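Local coordinates for putative hemin ABC transport system, membrane protein (Burkholderia cenocepacia J2315, PDB 5B57) that probably carries haem across the cell membrane as the transmembrane subunit of a FecCD-type ABC importer, at residues G255-L258 and L259-R263. Residues are numbered along the deposited sequence; the frame is centred on the assembly and turned at random.
Sequences GGVL and LVRER
With chi1 at 154°, Val-257 sends CG1 roughly anti to its backbone N, while Arg-261, one turn on, bends at chi2 (52°) and stands off the helix beside the valine, bringing CD and the guanidinium alongside CG1. The two side chains meet at an oblique angle: CG1 of Val-257 lies 4.0 Å from CD of Arg-261 and sits over one face of the guanidinium, displaced toward its rim. The arginine is poorly ordered, so the contact on the surface is probably loose. Beneath it the backbone is firmer, since Arg-261 N donates to Val-257 O at 3.0 Å. Two residues earlier Leu-259 N donates to Gly-255 O (3.2 Å), and between them Val-260 N makes a weak bond to Gly-256 O.

These are the last i to i+4 bonds of helix 242-260, a predicted transmembrane helix. The chain then tightens into a turn, with Glu-262 N donating to Leu-259 O at 2.7 Å, and Glu-262 takes the N-cap position of helix 263-269. Its CG packs 3.4 Å from Leu-258 O, and its carboxylate forms a salt bridge with Arg-289 of helix 283-305. On the buried side Leu-259 packs against that same helix and against helices 94-128 and 327-352.

The contact thus divides by chemistry: Leu-259 fills the interior between helices, Arg-261 CD and its guanidinium lie against the valine methyl at the surface, and the Glu-262 carboxylate, paired with Arg-289, links the junction of helices 242-260 and 263-269 to helix 283-305.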
ATOM      1  N   GLY A 255       3.566  -5.887 -29.231  1.00 35.58           N
ATOM      2  CA  GLY A 255       3.125  -5.579 -27.875  1.00 32.40           C
ATOM      3  C   GLY A 255       1.754  -4.927 -27.851  1.00 31.77           C
ATOM      4  O   GLY A 255       0.885  -5.307 -27.067  1.00 31.65           O
ATOM      5  N   GLY A 256       1.529  -3.954 -28.728  1.00 31.78           N
ATOM      6  CA  GLY A 256       0.241  -3.293 -28.745  1.00 31.63           C
ATOM      7  C   GLY A 256      -0.891  -4.252 -29.032  1.00 31.51           C
ATOM      8  O   GLY A 256      -1.958  -4.165 -28.424  1.00 31.91           O
ATOM      9  N   VAL A 257      -0.665  -5.197 -29.949  1.00 31.31           N
ATOM     10  CA  VAL A 257      -1.718  -6.146 -30.316  1.00 30.80           C
ATOM     11  C   VAL A 257      -2.041  -7.061 -29.139  1.00 31.17           C
ATOM     12  O   VAL A 257      -3.212  -7.271 -28.793  1.00 31.08           O
ATOM     13  CB  VAL A 257      -1.310  -6.943 -31.573  1.00 30.20           C
ATOM     14  CG1 VAL A 257      -2.015  -8.285 -31.613  1.00 30.08           C
ATOM     15  CG2 VAL A 257      -1.637  -6.153 -32.833  1.00 29.33           C
ATOM     16  N   LEU A 258      -0.999  -7.578 -28.476  1.00 31.30           N
ATOM     17  CA  LEU A 258      -1.195  -8.530 -27.382  1.00 31.22           C
ATOM     18  C   LEU A 258      -1.961  -7.925 -26.212  1.00 31.29           C
ATOM     19  O   LEU A 258      -2.692  -8.637 -25.508  1.00 30.59           O
ATOM     20  CB  LEU A 258       0.152  -9.038 -26.890  1.00 31.15           C
ATOM     21  CG  LEU A 258       1.049  -9.815 -27.828  1.00 30.29           C
ATOM     22  CD1 LEU A 258       2.309 -10.117 -27.049  1.00 30.27           C
ATOM     23  CD2 LEU A 258       0.335 -11.085 -28.236  1.00 30.33           C
ATOM     24  N   LEU A 259      -1.792  -6.622 -25.961  1.00 31.62           N
ATOM     25  CA  LEU A 259      -2.550  -5.976 -24.891  1.00 31.70           C
ATOM     26  C   LEU A 259      -4.029  -5.876 -25.253  1.00 33.42           C
ATOM     27  O   LEU A 259      -4.891  -6.293 -24.473  1.00 34.85           O
ATOM     28  CB  LEU A 259      -1.974  -4.592 -24.578  1.00 31.56           C
ATOM     29  CG  LEU A 259      -0.563  -4.564 -23.937  1.00 30.84           C
ATOM     30  CD1 LEU A 259      -0.098  -3.137 -23.616  1.00 29.02           C
ATOM     31  CD2 LEU A 259      -0.507  -5.468 -22.711  1.00 30.09           C
ATOM     32  N   VAL A 260      -4.333  -5.356 -26.455  1.00 35.10           N
ATOM     33  CA  VAL A 260      -5.703  -5.273 -26.959  1.00 36.48           C
ATOM     34  C   VAL A 260      -6.422  -6.618 -26.837  1.00 40.05           C
ATOM     35  O   VAL A 260      -7.607  -6.679 -26.487  1.00 41.15           O
ATOM     36  CB  VAL A 260      -5.728  -4.789 -28.419  1.00 35.02           C
ATOM     37  CG1 VAL A 260      -7.153  -4.761 -28.920  1.00 34.87           C
ATOM     38  CG2 VAL A 260      -5.071  -3.416 -28.573  1.00 34.81           C
ATOM     39  N   ARG A 261      -5.724  -7.715 -27.142  1.00 61.97           N
ATOM     40  CA  ARG A 261      -6.337  -9.031 -27.001  1.00 64.00           C
ATOM     41  C   ARG A 261      -6.634  -9.396 -25.552  1.00 58.54           C
ATOM     42  O   ARG A 261      -7.074 -10.523 -25.311  1.00 58.05           O
ATOM     43  CB  ARG A 261      -5.443 -10.103 -27.633  1.00 72.19           C
ATOM     44  CG  ARG A 261      -5.638 -10.343 -29.153  1.00 82.30           C
ATOM     45  CD  ARG A 261      -5.566  -9.064 -30.037  1.00 88.92           C
ATOM     46  NE  ARG A 261      -5.900  -9.334 -31.444  1.00 99.94           N
ATOM     47  CZ  ARG A 261      -6.129  -8.405 -32.379  1.00106.51           C
ATOM     48  NH1 ARG A 261      -6.069  -7.113 -32.080  1.00106.67           N
ATOM     49  NH2 ARG A 261      -6.427  -8.769 -33.624  1.00111.09           N
ATOM     50  N   GLU A 262      -6.394  -8.484 -24.589  1.00 54.78           N
ATOM     51  CA  GLU A 262      -6.607  -8.715 -23.161  1.00 50.18           C
ATOM     52  C   GLU A 262      -7.452  -7.610 -22.528  1.00 48.05           C
ATOM     53  O   GLU A 262      -7.469  -7.467 -21.296  1.00 44.92           O
ATOM     54  CB  GLU A 262      -5.270  -8.825 -22.420  1.00 48.95           C
ATOM     55  CG  GLU A 262      -4.345  -9.947 -22.901  1.00 51.26           C
ATOM     56  CD  GLU A 262      -4.870 -11.337 -22.563  1.00 50.74           C
ATOM     57  OE1 GLU A 262      -5.621 -11.454 -21.571  1.00 47.73           O
ATOM     58  OE2 GLU A 262      -4.541 -12.308 -23.288  1.00 53.07           O
ATOM     59  N   ARG A 263      -8.160  -6.825 -23.336  1.00 49.90           N
ATOM     60  CA  ARG A 263      -8.885  -5.681 -22.796  1.00 48.63           C
ATOM     61  C   ARG A 263     -10.075  -6.107 -21.944  1.00 45.39           C
ATOM     62  O   ARG A 263     -10.449  -5.389 -21.016  1.00 44.53           O
ATOM     63  CB  ARG A 263      -9.337  -4.757 -23.928  1.00 52.81           C
ATOM     64  CG  ARG A 263     -10.199  -5.431 -24.979  1.00 58.16           C
ATOM     65  CD  ARG A 263     -10.187  -4.640 -26.276  1.00 65.10           C
ATOM     66  NE  ARG A 263     -11.048  -5.224 -27.303  1.00 67.72           N
ATOM     67  CZ  ARG A 263     -11.357  -4.597 -28.426  1.00 72.65           C
ATOM     68  NH1 ARG A 263     -10.871  -3.379 -28.636  1.00 73.90           N
ATOM     69  NH2 ARG A 263     -12.145  -5.173 -29.328  1.00 76.82           N
TER